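Local coordinates for homoserine O-acetyltransferase (Bacillus anthracis str. 'Ames Ancestor', PDB 3I1I), which probably transfers an acetyl group from acetyl-CoA to the hydroxyl of L-homoserine, an early step towards methionine, using an alpha/beta hydrolase fold, at residues 46-51 with 149-154; 69-74 with 356-361; 157-162 with 178-183; 309-314 with 339-344. All coordinates share one frame; numbering follows the deposited sequence. Where two conformers were deposited one is given.

Contact 1 of 4, residues 46-51 with 149-154; sequences LICHYF and HAVMGP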
# COMPACT_ATOMS: atom_id res chain seq x y z
N LEU A 46 11.67 -31.03 11.44
CA LEU A 46 10.41 -30.34 11.23
C LEU A 46 10.66 -29.13 10.35
O LEU A 46 11.57 -28.37 10.64
CB LEU A 46 9.82 -29.89 12.59
CG LEU A 46 8.53 -29.07 12.54
CD1 LEU A 46 7.38 -29.82 11.84
CD2 LEU A 46 8.15 -28.59 13.94
N ILE A 47 9.91 -29.02 9.25
CA ILE A 47 9.96 -27.90 8.29
C ILE A 47 8.70 -27.06 8.51
O ILE A 47 7.59 -27.58 8.62
CB ILE A 47 9.86 -28.41 6.82
CG1 ILE A 47 10.96 -29.42 6.48
CG2 ILE A 47 9.94 -27.25 5.81
CD1 ILE A 47 12.34 -28.91 6.59
N CYS A 48 8.87 -25.75 8.55
CA CYS A 48 7.75 -24.84 8.75
C CYS A 48 7.57 -24.00 7.50
O CYS A 48 8.56 -23.53 6.92
CB CYS A 48 8.07 -23.93 9.90
SG CYS A 48 8.48 -24.83 11.40
N HIS A 49 6.32 -23.78 7.10
CA HIS A 49 6.04 -23.11 5.84
C HIS A 49 5.89 -21.58 5.93
O HIS A 49 5.67 -21.02 6.99
CB HIS A 49 4.88 -23.80 5.11
CG HIS A 49 3.51 -23.37 5.54
ND1 HIS A 49 3.00 -22.12 5.28
CD2 HIS A 49 2.49 -24.08 6.09
CE1 HIS A 49 1.74 -22.06 5.70
NE2 HIS A 49 1.41 -23.25 6.18
N TYR A 50 6.08 -20.92 4.79
CA TYR A 50 6.07 -19.46 4.74
C TYR A 50 4.65 -18.93 4.44
O TYR A 50 3.73 -19.71 4.18
CB TYR A 50 7.10 -18.89 3.72
CG TYR A 50 6.94 -19.35 2.30
CD1 TYR A 50 6.15 -18.64 1.41
CD2 TYR A 50 7.56 -20.53 1.85
CE1 TYR A 50 5.97 -19.07 0.07
CE2 TYR A 50 7.40 -20.97 0.54
CZ TYR A 50 6.61 -20.21 -0.34
OH TYR A 50 6.46 -20.62 -1.63
N PHE A 51 4.52 -17.60 4.47
CA PHE A 51 3.24 -16.83 4.47
C PHE A 51 2.10 -17.46 3.69
O PHE A 51 1.09 -17.83 4.25
CB PHE A 51 3.49 -15.38 3.95
CG PHE A 51 2.32 -14.42 4.17
CD1 PHE A 51 2.34 -13.51 5.20
CD2 PHE A 51 1.21 -14.44 3.33
CE1 PHE A 51 1.28 -12.66 5.41
CE2 PHE A 51 0.15 -13.59 3.55
CZ PHE A 51 0.18 -12.70 4.58
N HIS A 149 15.90 -33.45 15.45
CA HIS A 149 17.27 -33.33 14.94
C HIS A 149 17.47 -31.90 14.43
O HIS A 149 18.54 -31.33 14.58
CB HIS A 149 17.50 -34.33 13.80
CG HIS A 149 18.91 -34.40 13.31
ND1 HIS A 149 19.90 -35.12 13.96
CD2 HIS A 149 19.51 -33.86 12.22
CE1 HIS A 149 21.04 -34.99 13.31
NE2 HIS A 149 20.83 -34.23 12.25
N ALA A 150 16.42 -31.33 13.84
CA ALA A 150 16.42 -29.92 13.37
C ALA A 150 15.00 -29.42 13.19
O ALA A 150 14.09 -30.22 12.91
CB ALA A 150 17.20 -29.73 12.02
N VAL A 151 14.85 -28.11 13.37
CA VAL A 151 13.66 -27.40 12.98
C VAL A 151 14.11 -26.25 12.06
O VAL A 151 15.11 -25.60 12.27
CB VAL A 151 12.87 -26.87 14.19
CG1 VAL A 151 13.67 -25.77 14.93
CG2 VAL A 151 11.51 -26.34 13.74
N MSE A 152 13.35 -25.99 11.02
CA MSE A 152 13.77 -25.06 10.00
C MSE A 152 12.64 -24.59 9.12
O MSE A 152 11.59 -25.20 9.08
CB MSE A 152 14.85 -25.68 9.13
CG MSE A 152 14.43 -26.96 8.50
SE MSE A 152 16.04 -27.84 7.69
CE MSE A 152 16.70 -26.35 6.41
N GLY A 153 12.90 -23.48 8.46
CA GLY A 153 11.96 -22.86 7.57
C GLY A 153 12.44 -21.51 7.03
O GLY A 153 13.36 -20.87 7.60
N PRO A 154 11.84 -21.08 5.90
CA PRO A 154 12.14 -19.76 5.36
C PRO A 154 11.10 -18.79 5.80
O PRO A 154 9.94 -19.15 5.87
CB PRO A 154 12.05 -19.98 3.85
CG PRO A 154 10.89 -20.99 3.71
CD PRO A 154 11.05 -21.90 4.96

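Contact 2 of 4, residues 69-74 with 356-361; sequences GWWDGL and FDIHLF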
# COMPACT_ATOMS: atom_id res chain seq x y z
N GLY A 69 6.33 -29.76 -4.23
CA GLY A 69 6.25 -28.89 -3.07
C GLY A 69 7.32 -27.83 -3.03
O GLY A 69 8.33 -27.93 -3.69
N TRP A 70 7.09 -26.84 -2.21
CA TRP A 70 7.80 -25.56 -2.33
C TRP A 70 9.32 -25.57 -2.00
O TRP A 70 10.04 -24.64 -2.35
CB TRP A 70 7.04 -24.50 -1.56
CG TRP A 70 6.78 -24.83 -0.16
CD1 TRP A 70 5.63 -25.33 0.36
CD2 TRP A 70 7.70 -24.71 0.93
NE1 TRP A 70 5.77 -25.52 1.71
CE2 TRP A 70 7.03 -25.14 2.09
CE3 TRP A 70 9.01 -24.25 1.04
CZ2 TRP A 70 7.64 -25.14 3.37
CZ3 TRP A 70 9.63 -24.24 2.33
CH2 TRP A 70 8.93 -24.70 3.47
N TRP A 71 9.80 -26.62 -1.33
CA TRP A 71 11.24 -26.79 -1.05
C TRP A 71 11.73 -28.14 -1.58
O TRP A 71 12.68 -28.74 -1.03
CB TRP A 71 11.53 -26.64 0.45
CG TRP A 71 12.35 -25.44 0.86
CD1 TRP A 71 12.71 -24.38 0.07
CD2 TRP A 71 12.88 -25.15 2.17
NE1 TRP A 71 13.44 -23.46 0.80
CE2 TRP A 71 13.55 -23.90 2.08
CE3 TRP A 71 12.83 -25.81 3.40
CZ2 TRP A 71 14.20 -23.32 3.17
CZ3 TRP A 71 13.48 -25.24 4.49
CH2 TRP A 71 14.15 -24.00 4.37
N ASP A 72 11.12 -28.59 -2.68
CA ASP A 72 11.39 -29.92 -3.21
C ASP A 72 12.86 -30.12 -3.54
O ASP A 72 13.40 -31.21 -3.33
CB ASP A 72 10.56 -30.23 -4.45
CG ASP A 72 10.66 -31.69 -4.87
OD1 ASP A 72 10.04 -32.58 -4.20
OD2 ASP A 72 11.40 -31.96 -5.84
N GLY A 73 13.51 -29.08 -4.05
CA GLY A 73 14.92 -29.16 -4.37
C GLY A 73 15.84 -29.47 -3.20
O GLY A 73 16.95 -29.95 -3.41
N LEU A 74 15.42 -29.14 -1.97
CA LEU A 74 16.22 -29.40 -0.75
C LEU A 74 15.90 -30.74 -0.11
O LEU A 74 16.73 -31.27 0.62
CB LEU A 74 15.95 -28.34 0.33
CG LEU A 74 16.89 -27.14 0.41
CD1 LEU A 74 16.35 -26.17 1.47
CD2 LEU A 74 18.38 -27.54 0.63
N PHE A 356 13.81 -19.98 -4.05
CA PHE A 356 14.17 -20.25 -5.42
C PHE A 356 15.65 -20.51 -5.67
O PHE A 356 15.99 -20.92 -6.76
CB PHE A 356 13.81 -19.05 -6.31
CG PHE A 356 12.35 -18.73 -6.37
CD1 PHE A 356 11.37 -19.66 -6.08
CD2 PHE A 356 11.96 -17.48 -6.82
CE1 PHE A 356 10.03 -19.32 -6.18
CE2 PHE A 356 10.64 -17.14 -6.93
CZ PHE A 356 9.66 -18.07 -6.61
N ASP A 357 16.55 -20.21 -4.74
CA ASP A 357 17.99 -20.43 -4.99
C ASP A 357 18.65 -21.35 -3.96
O ASP A 357 19.71 -21.07 -3.40
CB ASP A 357 18.69 -19.09 -5.09
CG ASP A 357 18.19 -18.29 -6.26
OD1 ASP A 357 18.58 -18.66 -7.39
OD2 ASP A 357 17.41 -17.33 -6.06
N ILE A 358 17.97 -22.45 -3.74
CA ILE A 358 18.42 -23.58 -2.96
C ILE A 358 19.86 -23.92 -3.23
O ILE A 358 20.60 -24.20 -2.31
CB ILE A 358 17.47 -24.80 -3.31
CG1 ILE A 358 16.37 -24.83 -2.27
CG2 ILE A 358 18.19 -26.17 -3.43
CD1 ILE A 358 15.66 -23.54 -2.13
N HIS A 359 20.30 -23.85 -4.48
CA HIS A 359 21.69 -24.16 -4.82
C HIS A 359 22.68 -23.31 -4.06
O HIS A 359 23.79 -23.73 -3.82
CB HIS A 359 21.96 -24.09 -6.34
CG HIS A 359 21.84 -22.72 -6.95
ND1 HIS A 359 20.62 -22.09 -7.14
CD2 HIS A 359 22.78 -21.88 -7.45
CE1 HIS A 359 20.82 -20.92 -7.72
NE2 HIS A 359 22.12 -20.77 -7.93
N LEU A 360 22.26 -22.13 -3.65
CA LEU A 360 23.21 -21.20 -2.96
C LEU A 360 23.57 -21.63 -1.53
O LEU A 360 24.62 -21.22 -1.01
CB LEU A 360 22.67 -19.75 -2.97
CG LEU A 360 22.52 -19.10 -4.36
CD1 LEU A 360 21.82 -17.74 -4.28
CD2 LEU A 360 23.90 -18.99 -5.08
N PHE A 361 22.72 -22.46 -0.92
CA PHE A 361 22.92 -22.87 0.49
C PHE A 361 22.72 -24.36 0.82
O PHE A 361 22.91 -24.74 1.98
CB PHE A 361 22.07 -22.01 1.45
CG PHE A 361 20.57 -22.07 1.22
CD1 PHE A 361 19.77 -22.94 1.95
CD2 PHE A 361 19.95 -21.22 0.28
CE1 PHE A 361 18.39 -23.00 1.75
CE2 PHE A 361 18.56 -21.28 0.07
CZ PHE A 361 17.78 -22.15 0.81

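Contact 3 of 4, residues 157-162 with 178-183; sequences GGMIAQ and VITNPQ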
# COMPACT_ATOMS: atom_id res chain seq x y z
N GLY A 157 8.15 -19.24 8.08
CA GLY A 157 8.57 -20.57 8.50
C GLY A 157 9.75 -20.53 9.46
O GLY A 157 9.82 -21.31 10.44
N GLY A 158 10.69 -19.63 9.19
CA GLY A 158 11.79 -19.39 10.11
C GLY A 158 11.39 -18.73 11.44
O GLY A 158 12.08 -18.87 12.43
N MSE A 159 10.29 -18.00 11.43
CA MSE A 159 9.76 -17.38 12.65
C MSE A 159 9.26 -18.46 13.59
O MSE A 159 9.53 -18.41 14.78
CB MSE A 159 8.63 -16.41 12.32
CG MSE A 159 9.12 -15.20 11.51
SE MSE A 159 7.72 -14.00 10.87
CE MSE A 159 8.91 -12.83 9.93
N ILE A 160 8.52 -19.43 13.05
CA ILE A 160 8.07 -20.56 13.79
C ILE A 160 9.28 -21.35 14.30
O ILE A 160 9.34 -21.74 15.48
CB ILE A 160 7.17 -21.47 12.95
CG1 ILE A 160 5.90 -20.72 12.55
CG2 ILE A 160 6.84 -22.75 13.72
CD1 ILE A 160 5.34 -21.11 11.12
N ALA A 161 10.28 -21.55 13.46
CA ALA A 161 11.44 -22.33 13.89
C ALA A 161 12.13 -21.62 15.04
O ALA A 161 12.69 -22.26 15.94
CB ALA A 161 12.41 -22.55 12.75
N GLN A 162 12.13 -20.29 15.01
CA GLN A 162 12.82 -19.57 16.06
C GLN A 162 12.04 -19.70 17.36
O GLN A 162 12.64 -19.79 18.41
CB GLN A 162 13.03 -18.11 15.69
CG GLN A 162 14.17 -17.88 14.73
CD GLN A 162 14.14 -16.45 14.18
OE1 GLN A 162 14.89 -15.60 14.63
NE2 GLN A 162 13.26 -16.19 13.21
N VAL A 178 16.00 -19.52 7.59
CA VAL A 178 16.29 -18.99 6.26
C VAL A 178 15.46 -17.73 5.96
O VAL A 178 14.26 -17.66 6.25
CB VAL A 178 16.03 -20.06 5.18
CG1 VAL A 178 16.50 -19.55 3.79
CG2 VAL A 178 16.74 -21.36 5.56
N ILE A 179 16.12 -16.71 5.41
CA ILE A 179 15.47 -15.39 5.08
C ILE A 179 14.44 -14.94 6.11
O ILE A 179 13.30 -14.69 5.79
CB ILE A 179 14.88 -15.38 3.63
CG1 ILE A 179 13.88 -16.54 3.40
CG2 ILE A 179 16.02 -15.48 2.62
CD1 ILE A 179 12.90 -16.28 2.28
N THR A 180 14.89 -14.84 7.36
CA THR A 180 14.03 -14.53 8.50
C THR A 180 14.77 -13.57 9.50
O THR A 180 15.90 -13.16 9.27
CB THR A 180 13.56 -15.86 9.20
OG1 THR A 180 12.46 -15.59 10.09
CG2 THR A 180 14.72 -16.52 9.99
N ASN A 181 14.12 -13.25 10.62
CA ASN A 181 14.69 -12.38 11.68
C ASN A 181 13.98 -12.68 13.00
O ASN A 181 12.84 -13.20 12.99
CB ASN A 181 14.49 -10.90 11.34
CG ASN A 181 15.63 -10.34 10.56
OD1 ASN A 181 16.78 -10.56 10.90
ND2 ASN A 181 15.33 -9.61 9.48
N PRO A 182 14.64 -12.38 14.12
CA PRO A 182 14.06 -12.67 15.42
C PRO A 182 12.88 -11.78 15.76
O PRO A 182 12.10 -12.10 16.64
CB PRO A 182 15.22 -12.45 16.40
CG PRO A 182 16.18 -11.62 15.68
CD PRO A 182 16.00 -11.83 14.24
N GLN A 183 12.80 -10.63 15.08
CA GLN A 183 11.75 -9.65 15.31
C GLN A 183 11.40 -9.06 13.98
O GLN A 183 12.30 -8.69 13.25
CB GLN A 183 12.25 -8.53 16.24
CG GLN A 183 12.67 -9.00 17.62
CD GLN A 183 13.26 -7.88 18.49
OE1 GLN A 183 14.27 -7.29 18.12
NE2 GLN A 183 12.65 -7.64 19.66

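Contact 4 of 4, residues 309-314 with 339-344; sequences NVLMIP and YAEVYE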
# COMPACT_ATOMS: atom_id res chain seq x y z
N ASN A 309 22.15 -25.72 18.24
CA ASN A 309 23.13 -25.16 17.30
C ASN A 309 22.31 -24.31 16.37
O ASN A 309 21.30 -24.80 15.89
CB ASN A 309 23.81 -26.27 16.47
CG ASN A 309 24.92 -27.00 17.22
OD1 ASN A 309 25.08 -26.87 18.41
ND2 ASN A 309 25.70 -27.78 16.48
N VAL A 310 22.70 -23.07 16.12
CA VAL A 310 21.87 -22.16 15.30
C VAL A 310 22.57 -21.73 14.01
O VAL A 310 23.74 -21.32 14.05
CB VAL A 310 21.44 -20.89 16.10
CG1 VAL A 310 20.91 -19.76 15.16
CG2 VAL A 310 20.39 -21.27 17.18
N LEU A 311 21.86 -21.85 12.87
CA LEU A 311 22.33 -21.40 11.55
C LEU A 311 21.31 -20.43 10.94
O LEU A 311 20.16 -20.80 10.71
CB LEU A 311 22.55 -22.59 10.60
CG LEU A 311 23.04 -22.25 9.15
CD1 LEU A 311 24.41 -21.45 9.13
CD2 LEU A 311 23.14 -23.48 8.28
N MSE A 312 21.72 -19.18 10.70
CA MSE A 312 20.87 -18.19 10.03
C MSE A 312 21.39 -17.98 8.58
O MSE A 312 22.61 -17.79 8.35
CB MSE A 312 20.88 -16.86 10.80
CG MSE A 312 20.41 -16.86 12.27
SE MSE A 312 18.58 -17.51 12.43
CE MSE A 312 17.75 -15.84 11.83
N ILE A 313 20.46 -18.04 7.62
CA ILE A 313 20.77 -17.92 6.20
C ILE A 313 19.96 -16.78 5.61
O ILE A 313 18.87 -16.98 5.08
CB ILE A 313 20.48 -19.22 5.46
CG1 ILE A 313 21.20 -20.39 6.12
CG2 ILE A 313 20.89 -19.12 3.97
CD1 ILE A 313 20.80 -21.79 5.45
N PRO A 314 20.45 -15.54 5.76
CA PRO A 314 19.81 -14.39 5.14
C PRO A 314 20.33 -14.16 3.71
O PRO A 314 21.37 -14.68 3.31
CB PRO A 314 20.24 -13.25 6.03
CG PRO A 314 21.59 -13.60 6.42
CD PRO A 314 21.58 -15.10 6.61
N TYR A 339 26.75 -22.13 20.04
CA TYR A 339 27.15 -22.32 18.66
C TYR A 339 26.10 -21.66 17.75
O TYR A 339 24.90 -22.07 17.75
CB TYR A 339 27.31 -23.81 18.30
CG TYR A 339 27.92 -23.98 16.92
CD1 TYR A 339 29.28 -24.19 16.75
CD2 TYR A 339 27.14 -23.82 15.79
CE1 TYR A 339 29.84 -24.30 15.45
CE2 TYR A 339 27.68 -23.92 14.52
CZ TYR A 339 29.01 -24.17 14.35
OH TYR A 339 29.49 -24.23 13.05
N ALA A 340 26.54 -20.69 16.95
CA ALA A 340 25.65 -19.94 16.10
C ALA A 340 26.44 -19.30 14.96
O ALA A 340 27.56 -18.82 15.19
CB ALA A 340 24.91 -18.87 16.90
N GLU A 341 25.89 -19.35 13.74
CA GLU A 341 26.55 -18.78 12.57
C GLU A 341 25.56 -18.20 11.57
O GLU A 341 24.39 -18.61 11.51
CB GLU A 341 27.51 -19.78 11.89
CG GLU A 341 26.90 -21.08 11.37
CD GLU A 341 27.95 -22.04 10.67
OE1 GLU A 341 28.72 -21.59 9.76
OE2 GLU A 341 27.99 -23.25 11.04
N VAL A 342 26.04 -17.22 10.80
CA VAL A 342 25.32 -16.64 9.67
C VAL A 342 26.00 -17.14 8.41
O VAL A 342 27.21 -17.13 8.31
CB VAL A 342 25.39 -15.09 9.62
CG1 VAL A 342 24.63 -14.58 8.40
CG2 VAL A 342 24.84 -14.45 10.92
N TYR A 343 25.22 -17.63 7.46
CA TYR A 343 25.71 -17.91 6.14
C TYR A 343 24.85 -17.09 5.20
O TYR A 343 23.68 -17.40 4.98
CB TYR A 343 25.58 -19.38 5.88
CG TYR A 343 26.11 -19.85 4.56
CD1 TYR A 343 27.47 -20.09 4.38
CD2 TYR A 343 25.24 -20.09 3.49
CE1 TYR A 343 27.94 -20.54 3.17
CE2 TYR A 343 25.70 -20.54 2.29
CZ TYR A 343 27.04 -20.77 2.13
OH TYR A 343 27.49 -21.23 0.93
N GLU A 344 25.42 -16.00 4.71
CA GLU A 344 24.71 -15.01 3.89
C GLU A 344 24.83 -15.31 2.41
O GLU A 344 25.91 -15.46 1.88
CB GLU A 344 25.24 -13.60 4.15
CG GLU A 344 24.42 -12.55 3.43
CD GLU A 344 24.60 -11.15 4.00
OE1 GLU A 344 25.75 -10.77 4.28
OE2 GLU A 344 23.61 -10.41 4.17

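Contact 1 of 4, residues 46-51 with 149-154
With CG1 of Ile47 beside the backbone N (chi1 -57°) and CG of Met152, a selenomethionine, between its own backbone N and carbonyl carbon (chi1 57°), the two side chains lie side by side on one face of the sheet, and CD1 of Ile47 comes 3.4 Å from CG of Met152. CD1 also touches the selenium beyond. The opposite face carries Leu46 and Val151, again pointing the same way, where CD2 of Leu46 rests 4.0 Å from CG2 of Val151; SG of Cys48 approaches that same methyl, and helix 156-167 packs over this side.

Beneath the side chains, strands 44-48 and 150-154 run parallel as neighbours in the central sheet. Leu46 is bonded through both its N and its O: its N donates to Ala150 O at 2.9 Å, while its O accepts from Met152 N at 3.0 Å. The third bond, from Cys48 N to Met152 O, measures 2.8 Å, and the CA of Ile47 adds a CA-H...O contact to the same carbonyl.

Past the last bridge the chains stay in touch through Tyr50, whose CD2 lies 3.8 Å from CG of Pro154, obliquely to the ring, and whose ring meets Trp70 edge-to-face. His49 ND1 donates to Tyr50 O at 2.7 Å, while NE2 on the far side of the ring accepts from Asn93 N. Backbone polarity is thus met inside a buried apolar layer, and strand 150-154 leads directly into Ser155, the probable nucleophile.

Contact 2 of 4, residues 69-74 with 356-361
Ile358 reaches across to three residues of 69-74, its CG1-CD1 branch running along Leu74 to Trp71 and its CG2 methyl turned to Gly73. CG1 lies 3.6 Å from CG of Leu74, the two side chains crossing obliquely. CD1 continues to the indole of Trp71, 3.7 Å from NE1, while CG2 sits by the backbone of Gly73, 4.0 Å from its O. Where CG1 meets CG, both side chains are rotated off the staggered positions, with chi1 of Ile358 and of Leu74 at -94°.

Leu74 folds back within its own segment, so that CD1 stands over the centre of the Trp71 indole; the opposite face of that indole has CZ3 of Trp70 toward its rim. The same CD1 meets CE1 of Phe361 at 3.8 Å, the side chains crossing at about a right angle. With CG held between backbone N and carbonyl carbon (chi1 60°), the Phe361 ring turns back to this cluster and takes CZ2 of Trp71 at its edge, a looser approach of 4.4 Å.

No hydrogen bond joins the two segments, but Trp71 NE1 donates to Gly354 O, just ahead of 356-361. This apolar junction ties the loop after strand 44-48 to the turn between helices 353-356 and 362-370, at the C-terminal ends of the parallel strands, where alpha/beta hydrolases place their active site.

Contact 3 of 4, residues 157-162 with 178-183
Gln162 leaves helix 156-167 toward the loop after strand 174-178 and carries a hydrogen bond between these segments. From CB its CG lies beside the backbone N (chi1 -78°), and the chain then runs extended (chi2 168°) to the amide, sliding past Thr180 in the opposite direction. CD comes 3.7 Å from Asn181 O. At the tip the two amide atoms part company. NE2 donates to Asn181 O at 3.0 Å, from well above that carbonyl's plane, and also to Gly158 O, one turn back in its own helix, at 3.0 Å. OE1 faces Pro182 instead, 3.1 Å from its CA; the proline nitrogen has no hydrogen to offer.

Gly158 O takes a second bond from Gln162 N, the two donors reaching it from opposite faces of its plane. Thr180 packs directly against Gly158, Thr180 CB lying 4.1 Å from Gly158 CA, a closeness that leaves no room for a side chain on the glycine. OG1 of Thr180 lies 3.7 Å from CG of Met159, a selenomethionine, and is hydrogen-bonded to Ser155 O.

Asn181 O also accepts from His290 NE2, so two donors hold this buried carbonyl. Two bonds fix the rotation of the Gln162 amide: its NE2 group spends its hydrogens on two buried carbonyls, linking the helix that follows the probable nucleophile elbow to the neighbouring loop.

Contact 4 of 4, residues 309-314 with 339-344
This is a parallel strand pairing at one end of the central sheet of the alpha/beta hydrolase fold: strand 309-313 and strand 340-342, an edge strand of the sheet within this chain, are joined through helix 324-335 in a beta-alpha-beta crossover. Four backbone hydrogen bonds hold them, alternating in direction. Val310 N donates to Tyr339 O and Glu341 N to Val310 O, both at 2.9 Å; Met312 N then reaches Glu341 O in an almost straight bond (174° at the hydrogen), and Tyr343 N closes the series on Met312 O. Several CA-H...O contacts run between them, the shortest from Ala340 CA to Val310 O at 3.1 Å.

Leu311 and Glu341 share one face of the sheet, under helix 362-370. Glu341 has two conformers; in the one described, CG stands between its backbone N and carbonyl carbon (chi1 60°), which lays the aliphatic part of the side chain against CD1 of Leu311. In this copy OE1 forms a salt bridge with Lys364, and OE2 accepts from Tyr339 OH, which meets it from above the carboxylate plane; the other copy may differ.

On the other face lie Val310, Ala340, Met312 and Val342, with helix 324-335 packing against this side. CB of Val310 is 4.1 Å from CB of Ala340.

At the start of the pair the amide of Asn309 lies near the Tyr339 ring, their planes 30° apart, while its ND2 bonds to Lys372 O. At the far end the Pro314 ring and Val342 cross at about a right angle, with CD of Pro314 3.6 Å from CG1 of Val342.

Contacts 1 and 4 are two strand pairings of one sheet, their centres about 14 Å apart, with strand 174-178 lying between 150-154 and 309-313. Contact 3 bridges that interval: its centre is about 9 Å from that of contact 1 and 11 Å from that of contact 4, and Val178 and Ile179 make probable backbone hydrogen bonds to Gly153 and Ile313. Along the chain, contacts 1, 3 and 4 follow in series, whereas contact 2 encloses 3 and 4 and interlocks with 1. Trp70 packs on contact 1 and Phe361 on Ile313, so contact 2 draws distant loops over the strand ends near the probable Ser155-His351-Asp318 triad.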